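Local structure of MerB2 (Bacillus megaterium, 5C17) at residues A[9-14]-A[158-163]; A[16-21]-A[63-68]; A[89-94]-A[98-103]. The protein is probably an alkylmercury lyase of the MerB family, an enzyme that would split the carbon-mercury bond of organomercurials, and holds a mercury(II) ion here. All coordinates share one frame; numbering follows the deposited sequence. Where two conformers were deposited one is given.

Overall arrangement
MerB2 illustrates how a pocket can be assembled from distant parts of a chain. The N-terminal helix 5-17 supplies residues 9-14 to contact 1, which closes the longest loop by meeting residues 158-163 at the helix 160-164. Within that span lie both other contacts, in series. Contact 2 closes a loop of helices, from the end of helix 5-17 to the end of helix 52-64; contact 3 is local, a hairpin of strands 89-93 and 96-100 in the eight-stranded sheet. Contacts 1 and 2 adjoin, with probable backbone hydrogen bonds from Trp160 and Ala161 to Arg65 and Gln66. Trp101 of contact 3 packs against residues of both.

Contact 1 of 3, residues A[9-14]-A[158-163]; sequences KFYELL and APWAGG. With DTV ((2S,3S)-1,4-dimercaptobutane-2,3-diol), chain D.
Trp160 meets three side chains of helix 5-17 through the six-membered part of its indole, and all three contacts are apolar. Leu14 comes closest, its CD2 lying 3.7 Å from CZ2 of Trp160 at the indole edge. The two aromatic neighbours sit a little farther off: CZ of Phe10 is 4.0 Å from CZ2 of Trp160, which lies near the plane of the Phe10 ring, and CE1 of Tyr11 is 4.2 Å from CH2 of Trp160, with the two side chains crossing at about a right angle. With chi1 at 159°, CG of Phe10 is turned anti to the backbone N, which carries the ring toward the indole and lets its CD2 rest over the centre of the Tyr11 ring.

The second set involves the bound dithiol DTV. Its O3 lies over one indole face, offset toward the rim and 3.4 Å from CZ3 of Trp160, its C2 lies over the five-membered ring, 3.6 Å from CG and CD2 of Trp160, and its C1 is 3.8 Å from CZ of Phe10. An alanine in place of Trp160 would remove the indole, and would probably leave DTV without this flat support and CZ of Phe10, CE1 of Tyr11 and CD2 of Leu14 without their common partner. Phe154 meets Phe10 edge-to-face, and with Trp160 they form the aromatic side of the DTV pocket, next to the mercury site.

Contact 2 of 3, residues A[16-21]-A[63-68]; sequences AKLPKE and AQRQMI
Two helix ends meet in this contact: the residues leaving helix 5-17 face the turn that ends helix 52-64, where Arg65, Met67, Lys17 and Leu18 come together. The second end is a Schellman motif, in which Gln66 takes a positive phi of 51° and two bonds run back into the last turn, that from Gln66 N to Ala63 O being one of them. This turn lets the chain leave the helix and start strand 68-70, with Arg65 and Met67 both directed at the other segment.

Leu18 supplies the apolar part of the contact with its two methyl groups. CD2 lies against the shaft of Arg65, 3.7 Å from both CD and NE of Arg65. CD1 meets CE of Met67 tip to tip at 4.0 Å, an approach made possible by the bend of the methionine chain at its last torsion (chi3 66°). Leu14, within helix 5-17, also touches Arg65 and Met67.

Arg65 runs extended from CG to NE and crosses the lysine chain at about a right angle, its NH2 3.9 Å from CB of Lys17. A water in the guanidinium plane links the segments: it accepts from NE of Arg65 at 2.9 Å and donates to O of Lys17 at 3.2 Å. NZ of Lys17 and NH2 of Arg65, 5.0 Å apart, converge on the carboxylate of Glu157, which forms a salt bridge with each. Ser156 O receives a further hydrogen bond from NH1 of Arg65, which helps to fix the rotation of the guanidinium.

The whole is a junction of two helix C-termini, sealed by leucine and methionine inside and by a shared carboxylate at its polar side.

Contact 3 of 3, residues A[89-94]-A[98-103]; sequences NQIHLG and LFAWCA. With HG (mercury (II) ion), chain B.
Ile91 and Leu98 form an antiparallel hydrogen-bonded pair, with bonds of 2.9 Å from Ile91 N to Leu98 O and 2.8 Å from Leu98 N to Ile91 O, and the N-to-C directions of the short strand segments are 133° apart. Beyond the non-hydrogen-bonded pair Gln90 and Phe99, Ala100 N gives a 2.8 Å bond to Asn89 O.

At the end of strand 96-100, the Asn89 side chain adds a nearly straight bond: its ND2 donates to Ala100 O at 3.0 Å, with the acceptor in the amide plane and the donor above the carbonyl plane. Ser121 binds OD1 of Asn89, which fixes the amide's rotation.

Gln90 runs alongside Phe99, its amide 60° from the ring plane and its CG 3.8 Å from CE2 of Phe99. On the other face, CG1 of Ile91 rests 4.1 Å from CB of Leu98.

SG of Cys102 stands between its backbone N and carbonyl carbon (chi1 73°), where it caps a backbone N of the following helix and binds mercury at 2.4 Å. Cys165, a water and S4 of the bound dithiol complete the ion's four ligands. This is a beta hairpin whose second strand leads into the cysteine metal site.

Contact 1 of 3, residues A[9-14]-A[158-163]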
loop_
_atom_site.group_PDB
_atom_site.type_symbol
_atom_site.label_atom_id
_atom_site.label_comp_id
_atom_site.label_asym_id
_atom_site.label_seq_id
_atom_site.Cartn_x
_atom_site.Cartn_y
_atom_site.Cartn_z
ATOM N N LYS A 9 8.796 -11.206 8.916
ATOM C CA LYS A 9 10.124 -11.548 8.423
ATOM C C LYS A 9 10.444 -10.834 7.109
ATOM O O LYS A 9 11.589 -10.460 6.866
ATOM C CB LYS A 9 10.291 -13.067 8.263
ATOM C CG LYS A 9 10.177 -13.854 9.564
ATOM C CD LYS A 9 11.215 -13.463 10.586
ATOM C CE LYS A 9 11.033 -14.293 11.858
ATOM N NZ LYS A 9 12.123 -14.088 12.847
ATOM N N PHE A 10 9.428 -10.642 6.268
ATOM C CA PHE A 10 9.575 -9.841 5.052
ATOM C C PHE A 10 10.065 -8.441 5.380
ATOM O O PHE A 10 11.012 -7.946 4.770
ATOM C CB PHE A 10 8.244 -9.811 4.279
ATOM C CG PHE A 10 8.103 -8.653 3.305
ATOM C CD1 PHE A 10 8.640 -8.715 2.019
ATOM C CD2 PHE A 10 7.381 -7.522 3.661
ATOM C CE1 PHE A 10 8.484 -7.644 1.139
ATOM C CE2 PHE A 10 7.231 -6.455 2.779
ATOM C CZ PHE A 10 7.770 -6.527 1.526
ATOM N N TYR A 11 9.435 -7.790 6.353
ATOM C CA TYR A 11 9.829 -6.435 6.679
ATOM C C TYR A 11 11.193 -6.384 7.344
ATOM O O TYR A 11 11.939 -5.425 7.127
ATOM C CB TYR A 11 8.799 -5.792 7.588
ATOM C CG TYR A 11 7.588 -5.241 6.898
ATOM C CD1 TYR A 11 7.688 -4.169 6.027
ATOM C CD2 TYR A 11 6.338 -5.751 7.157
ATOM C CE1 TYR A 11 6.580 -3.635 5.417
ATOM C CE2 TYR A 11 5.209 -5.223 6.560
ATOM C CZ TYR A 11 5.330 -4.169 5.687
ATOM O OH TYR A 11 4.204 -3.638 5.106
ATOM N N GLU A 12 11.530 -7.379 8.159
ATOM C CA GLU A 12 12.851 -7.391 8.772
ATOM C C GLU A 12 13.942 -7.533 7.709
ATOM O O GLU A 12 14.987 -6.877 7.790
ATOM C CB GLU A 12 12.965 -8.493 9.817
ATOM C CG GLU A 12 12.171 -8.191 11.074
ATOM C CD GLU A 12 12.328 -9.249 12.133
ATOM O OE1 GLU A 12 11.781 -9.035 13.240
ATOM O OE2 GLU A 12 12.997 -10.284 11.873
ATOM N N LEU A 13 13.704 -8.398 6.721
ATOM C CA LEU A 13 14.665 -8.576 5.633
ATOM C C LEU A 13 14.787 -7.286 4.811
ATOM O O LEU A 13 15.881 -6.836 4.469
ATOM C CB LEU A 13 14.263 -9.748 4.737
ATOM C CG LEU A 13 15.145 -10.000 3.511
ATOM C CD1 LEU A 13 16.599 -10.222 3.887
ATOM C CD2 LEU A 13 14.601 -11.197 2.742
ATOM N N LEU A 14 13.659 -6.663 4.515
ATOM C CA LEU A 14 13.674 -5.406 3.773
ATOM C C LEU A 14 14.440 -4.309 4.539
ATOM O O LEU A 14 15.247 -3.592 3.952
ATOM C CB LEU A 14 12.240 -4.958 3.476
ATOM C CG LEU A 14 12.069 -3.704 2.631
ATOM C CD1 LEU A 14 12.773 -3.789 1.301
ATOM C CD2 LEU A 14 10.588 -3.477 2.440
ATOM N N ALA A 158 11.246 -7.446 -4.966
ATOM C CA ALA A 158 10.250 -7.081 -5.948
ATOM C C ALA A 158 9.863 -5.629 -5.756
ATOM O O ALA A 158 9.704 -5.193 -4.627
ATOM C CB ALA A 158 9.025 -7.967 -5.801
ATOM N N PRO A 159 9.723 -4.885 -6.860
ATOM C CA PRO A 159 9.205 -3.531 -6.705
ATOM C C PRO A 159 7.741 -3.546 -6.267
ATOM O O PRO A 159 7.011 -4.499 -6.578
ATOM C CB PRO A 159 9.356 -2.928 -8.105
ATOM C CG PRO A 159 9.385 -4.092 -9.030
ATOM C CD PRO A 159 10.010 -5.216 -8.270
ATOM N N TRP A 160 7.315 -2.509 -5.559
ATOM C CA TRP A 160 5.972 -2.475 -4.991
ATOM C C TRP A 160 4.942 -1.902 -5.993
ATOM O O TRP A 160 4.174 -2.652 -6.591
ATOM C CB TRP A 160 5.926 -1.658 -3.692
ATOM C CG TRP A 160 6.663 -2.191 -2.463
ATOM C CD1 TRP A 160 7.786 -2.972 -2.428
ATOM C CD2 TRP A 160 6.321 -1.918 -1.086
ATOM N NE1 TRP A 160 8.137 -3.238 -1.112
ATOM C CE2 TRP A 160 7.258 -2.595 -0.276
ATOM C CE3 TRP A 160 5.304 -1.167 -0.464
ATOM C CZ2 TRP A 160 7.215 -2.537 1.123
ATOM C CZ3 TRP A 160 5.255 -1.136 0.926
ATOM C CH2 TRP A 160 6.207 -1.815 1.699
ATOM N N ALA A 161 4.924 -0.582 -6.196
ATOM C CA ALA A 161 3.777 0.056 -6.852
ATOM C C ALA A 161 3.480 -0.507 -8.239
ATOM O O ALA A 161 2.324 -0.721 -8.589
ATOM C CB ALA A 161 3.995 1.562 -6.947
ATOM N N GLY A 162 4.526 -0.741 -9.025
ATOM C CA GLY A 162 4.370 -1.232 -10.385
ATOM C C GLY A 162 4.772 -2.686 -10.557
ATOM O O GLY A 162 4.955 -3.169 -11.684
ATOM N N GLY A 163 4.899 -3.386 -9.435
ATOM C CA GLY A 163 5.316 -4.778 -9.415
ATOM C C GLY A 163 4.306 -5.609 -8.646
ATOM O O GLY A 163 3.251 -5.959 -9.167
HETATM S S1 DTV D . 6.505 -7.049 -1.999
HETATM C C1 DTV D . 5.080 -6.454 -1.089
HETATM C C2 DTV D . 4.652 -5.051 -1.487
HETATM O O2 DTV D . 4.181 -5.053 -2.806
HETATM C C3 DTV D . 3.549 -4.468 -0.596
HETATM O O3 DTV D . 4.040 -4.343 0.724
HETATM C C4 DTV D . 2.280 -5.303 -0.577
HETATM S S4 DTV D . 0.849 -4.359 -0.068
#

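Contact 2 of 3, residues A[16-21]-A[63-68]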
loop_
_atom_site.group_PDB
_atom_site.type_symbol
_atom_site.label_atom_id
_atom_site.label_comp_id
_atom_site.label_asym_id
_atom_site.label_seq_id
_atom_site.Cartn_x
_atom_site.Cartn_y
_atom_site.Cartn_z
ATOM N N ALA A 16 16.831 -4.699 6.618
ATOM C CA ALA A 16 18.239 -5.060 6.548
ATOM C C ALA A 16 18.860 -4.623 5.215
ATOM O O ALA A 16 20.041 -4.260 5.161
ATOM C CB ALA A 16 18.402 -6.562 6.740
ATOM N N LYS A 17 18.064 -4.672 4.148
ATOM C CA LYS A 17 18.529 -4.343 2.794
ATOM C C LYS A 17 18.580 -2.845 2.504
ATOM O O LYS A 17 19.332 -2.401 1.642
ATOM C CB LYS A 17 17.605 -4.992 1.751
ATOM C CG LYS A 17 17.712 -6.484 1.656
ATOM C CD LYS A 17 16.551 -7.072 0.832
ATOM C CE LYS A 17 16.815 -8.511 0.479
ATOM N NZ LYS A 17 17.835 -8.625 -0.592
ATOM N N LEU A 18 17.732 -2.078 3.170
ATOM C CA LEU A 18 17.615 -0.661 2.881
ATOM C C LEU A 18 18.714 0.151 3.550
ATOM O O LEU A 18 19.227 -0.236 4.596
ATOM C CB LEU A 18 16.261 -0.147 3.347
ATOM C CG LEU A 18 15.074 -0.645 2.534
ATOM C CD1 LEU A 18 13.777 -0.216 3.187
ATOM C CD2 LEU A 18 15.135 -0.134 1.089
ATOM N N PRO A 19 19.073 1.300 2.958
ATOM C CA PRO A 19 20.028 2.213 3.598
ATOM C C PRO A 19 19.593 2.664 4.993
ATOM O O PRO A 19 18.402 2.727 5.265
ATOM C CB PRO A 19 20.018 3.426 2.678
ATOM C CG PRO A 19 19.507 2.961 1.400
ATOM C CD PRO A 19 18.623 1.799 1.651
ATOM N N LYS A 20 20.543 3.031 5.843
ATOM C CA LYS A 20 20.244 3.380 7.249
ATOM C C LYS A 20 19.236 4.527 7.463
ATOM O O LYS A 20 18.495 4.523 8.458
ATOM C CB LYS A 20 21.542 3.703 8.014
ATOM C CG LYS A 20 22.414 2.483 8.296
ATOM C CD LYS A 20 23.659 2.846 9.099
ATOM C CE LYS A 20 24.709 1.747 9.026
ATOM N NZ LYS A 20 25.040 1.164 10.363
ATOM N N GLU A 21 19.228 5.510 6.565
ATOM C CA GLU A 21 18.338 6.676 6.690
ATOM C C GLU A 21 16.991 6.443 6.002
ATOM O O GLU A 21 16.182 7.360 5.862
ATOM C CB GLU A 21 18.995 7.940 6.139
ATOM C CG GLU A 21 20.277 8.376 6.877
ATOM C CD GLU A 21 20.079 8.859 8.338
ATOM O OE1 GLU A 21 18.949 8.880 8.876
ATOM O OE2 GLU A 21 21.096 9.225 8.967
ATOM N N ALA A 63 12.803 4.833 -4.970
ATOM C CA ALA A 63 12.103 4.952 -6.241
ATOM C C ALA A 63 12.357 3.734 -7.152
ATOM O O ALA A 63 11.436 3.242 -7.815
ATOM C CB ALA A 63 12.459 6.249 -6.936
ATOM N N GLN A 64 13.593 3.242 -7.173
ATOM C CA GLN A 64 13.924 2.039 -7.937
ATOM C C GLN A 64 13.087 0.852 -7.455
ATOM O O GLN A 64 12.589 0.063 -8.262
ATOM C CB GLN A 64 15.422 1.703 -7.831
ATOM C CG GLN A 64 16.344 2.648 -8.603
ATOM C CD GLN A 64 17.840 2.407 -8.356
ATOM O OE1 GLN A 64 18.265 2.035 -7.251
ATOM N NE2 GLN A 64 18.643 2.632 -9.395
ATOM N N ARG A 65 12.906 0.754 -6.138
ATOM C CA ARG A 65 12.120 -0.321 -5.528
ATOM C C ARG A 65 10.616 -0.047 -5.622
ATOM O O ARG A 65 9.805 -0.862 -5.210
ATOM C CB ARG A 65 12.514 -0.486 -4.057
ATOM C CG ARG A 65 13.892 -1.070 -3.857
ATOM C CD ARG A 65 14.238 -1.194 -2.382
ATOM N NE ARG A 65 15.439 -1.986 -2.142
ATOM C CZ ARG A 65 15.447 -3.305 -2.055
ATOM N NH1 ARG A 65 14.318 -3.982 -2.183
ATOM N NH2 ARG A 65 16.588 -3.947 -1.837
ATOM N N GLN A 66 10.260 1.091 -6.197
ATOM C CA GLN A 66 8.871 1.534 -6.316
ATOM C C GLN A 66 8.146 1.481 -4.970
ATOM O O GLN A 66 6.953 1.206 -4.895
ATOM C CB GLN A 66 8.137 0.744 -7.396
ATOM C CG GLN A 66 8.800 0.861 -8.745
ATOM C CD GLN A 66 8.047 0.140 -9.848
ATOM O OE1 GLN A 66 7.243 -0.743 -9.600
ATOM N NE2 GLN A 66 8.317 0.526 -11.081
ATOM N N MET A 67 8.904 1.786 -3.918
ATOM C CA MET A 67 8.352 2.012 -2.587
ATOM C C MET A 67 7.861 3.432 -2.401
ATOM O O MET A 67 7.107 3.714 -1.466
ATOM C CB MET A 67 9.386 1.667 -1.523
ATOM C CG MET A 67 9.638 0.174 -1.432
ATOM S SD MET A 67 10.994 -0.269 -0.341
ATOM C CE MET A 67 10.306 0.264 1.218
ATOM N N ILE A 68 8.303 4.304 -3.299
ATOM C CA ILE A 68 7.733 5.633 -3.495
ATOM C C ILE A 68 7.501 5.790 -4.988
ATOM O O ILE A 68 8.125 5.092 -5.801
ATOM C CB ILE A 68 8.641 6.770 -2.960
ATOM C CG1 ILE A 68 9.956 6.848 -3.749
ATOM C CG2 ILE A 68 8.909 6.581 -1.471
ATOM C CD1 ILE A 68 10.839 8.004 -3.344
HETATM O O HOH W 1 18.134 -1.545 -1.242
#

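Contact 3 of 3, residues A[89-94]-A[98-103]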
loop_
_atom_site.group_PDB
_atom_site.type_symbol
_atom_site.label_atom_id
_atom_site.label_comp_id
_atom_site.label_asym_id
_atom_site.label_seq_id
_atom_site.Cartn_x
_atom_site.Cartn_y
_atom_site.Cartn_z
ATOM N N ASN A 89 -8.313 2.206 -6.356
ATOM C CA ASN A 89 -8.668 2.012 -4.955
ATOM C C ASN A 89 -8.719 3.335 -4.231
ATOM O O ASN A 89 -7.701 3.862 -3.800
ATOM C CB ASN A 89 -7.678 1.063 -4.296
ATOM C CG ASN A 89 -7.336 -0.085 -5.193
ATOM O OD1 ASN A 89 -8.201 -0.870 -5.541
ATOM N ND2 ASN A 89 -6.094 -0.155 -5.621
ATOM N N GLN A 90 -9.922 3.886 -4.136
ATOM C CA GLN A 90 -10.139 5.188 -3.521
ATOM C C GLN A 90 -10.382 5.013 -2.038
ATOM O O GLN A 90 -11.154 4.160 -1.637
ATOM C CB GLN A 90 -11.327 5.888 -4.188
ATOM C CG GLN A 90 -11.461 7.369 -3.834
ATOM C CD GLN A 90 -12.451 8.113 -4.740
ATOM O OE1 GLN A 90 -12.572 7.815 -5.934
ATOM N NE2 GLN A 90 -13.159 9.080 -4.174
ATOM N N ILE A 91 -9.698 5.810 -1.229
ATOM C CA ILE A 91 -9.855 5.745 0.218
ATOM C C ILE A 91 -10.099 7.122 0.806
ATOM O O ILE A 91 -9.319 8.046 0.615
ATOM C CB ILE A 91 -8.671 5.041 0.903
ATOM C CG1 ILE A 91 -7.344 5.728 0.594
ATOM C CG2 ILE A 91 -8.610 3.604 0.426
ATOM C CD1 ILE A 91 -6.196 5.188 1.411
ATOM N N HIS A 92 -11.197 7.249 1.532
ATOM C CA HIS A 92 -11.490 8.484 2.224
ATOM C C HIS A 92 -11.039 8.310 3.665
ATOM O O HIS A 92 -11.535 7.434 4.366
ATOM C CB HIS A 92 -12.979 8.803 2.168
ATOM C CG HIS A 92 -13.293 10.198 2.594
ATOM N ND1 HIS A 92 -13.116 11.286 1.765
ATOM C CD2 HIS A 92 -13.733 10.689 3.774
ATOM C CE1 HIS A 92 -13.452 12.386 2.413
ATOM N NE2 HIS A 92 -13.829 12.051 3.634
ATOM N N LEU A 93 -10.084 9.137 4.078
ATOM C CA LEU A 93 -9.341 8.931 5.309
ATOM C C LEU A 93 -8.866 10.289 5.831
ATOM O O LEU A 93 -8.246 11.051 5.089
ATOM C CB LEU A 93 -8.134 8.035 4.996
ATOM C CG LEU A 93 -7.254 7.519 6.132
ATOM C CD1 LEU A 93 -6.459 6.343 5.605
ATOM C CD2 LEU A 93 -6.318 8.590 6.675
ATOM N N GLY A 94 -9.149 10.601 7.098
ATOM C CA GLY A 94 -8.695 11.846 7.701
ATOM C C GLY A 94 -9.261 13.073 7.012
ATOM O O GLY A 94 -8.610 14.123 6.954
ATOM N N LEU A 98 -7.875 10.070 -0.755
ATOM C CA LEU A 98 -6.587 9.568 -1.184
ATOM C C LEU A 98 -6.805 8.255 -1.932
ATOM O O LEU A 98 -7.942 7.851 -2.186
ATOM C CB LEU A 98 -5.658 9.397 0.028
ATOM C CG LEU A 98 -5.313 10.692 0.783
ATOM C CD1 LEU A 98 -4.658 10.412 2.124
ATOM C CD2 LEU A 98 -4.385 11.557 -0.050
ATOM N N PHE A 99 -5.712 7.600 -2.296
ATOM C CA PHE A 99 -5.790 6.374 -3.074
ATOM C C PHE A 99 -4.787 5.372 -2.549
ATOM O O PHE A 99 -3.840 5.738 -1.856
ATOM C CB PHE A 99 -5.531 6.679 -4.548
ATOM C CG PHE A 99 -6.492 7.664 -5.119
ATOM C CD1 PHE A 99 -6.223 9.022 -5.057
ATOM C CD2 PHE A 99 -7.683 7.242 -5.700
ATOM C CE1 PHE A 99 -7.129 9.942 -5.571
ATOM C CE2 PHE A 99 -8.582 8.169 -6.223
ATOM C CZ PHE A 99 -8.293 9.518 -6.154
ATOM N N ALA A 100 -5.032 4.099 -2.853
ATOM C CA ALA A 100 -4.129 3.041 -2.432
ATOM C C ALA A 100 -3.626 2.254 -3.632
ATOM O O ALA A 100 -4.350 2.076 -4.626
ATOM C CB ALA A 100 -4.823 2.101 -1.463
ATOM N N TRP A 101 -2.408 1.727 -3.525
ATOM C CA TRP A 101 -1.805 0.991 -4.636
ATOM C C TRP A 101 -2.458 -0.369 -4.899
ATOM O O TRP A 101 -2.352 -0.875 -6.008
ATOM C CB TRP A 101 -0.317 0.789 -4.414
ATOM C CG TRP A 101 0.484 2.053 -4.467
ATOM C CD1 TRP A 101 0.077 3.273 -4.913
ATOM C CD2 TRP A 101 1.839 2.208 -4.057
ATOM N NE1 TRP A 101 1.100 4.189 -4.799
ATOM C CE2 TRP A 101 2.198 3.555 -4.287
ATOM C CE3 TRP A 101 2.799 1.340 -3.538
ATOM C CZ2 TRP A 101 3.454 4.044 -3.976
ATOM C CZ3 TRP A 101 4.050 1.828 -3.240
ATOM C CH2 TRP A 101 4.369 3.165 -3.463
ATOM N N CYS A 102 -3.093 -0.971 -3.894
ATOM C CA CYS A 102 -3.725 -2.274 -4.065
ATOM C C CYS A 102 -4.769 -2.502 -2.981
ATOM O O CYS A 102 -4.916 -1.719 -2.043
ATOM C CB CYS A 102 -2.685 -3.399 -4.034
ATOM S SG CYS A 102 -2.023 -3.730 -2.383
ATOM N N ALA A 103 -5.463 -3.621 -3.104
ATOM C CA ALA A 103 -6.521 -3.988 -2.167
ATOM C C ALA A 103 -6.006 -4.120 -0.739
ATOM O O ALA A 103 -6.659 -3.699 0.212
ATOM C CB ALA A 103 -7.147 -5.284 -2.602
HETATM HG HG HG B . 0.287 -3.195 -2.326
HETATM O O HOH W 2 1.624 -1.553 -1.063
#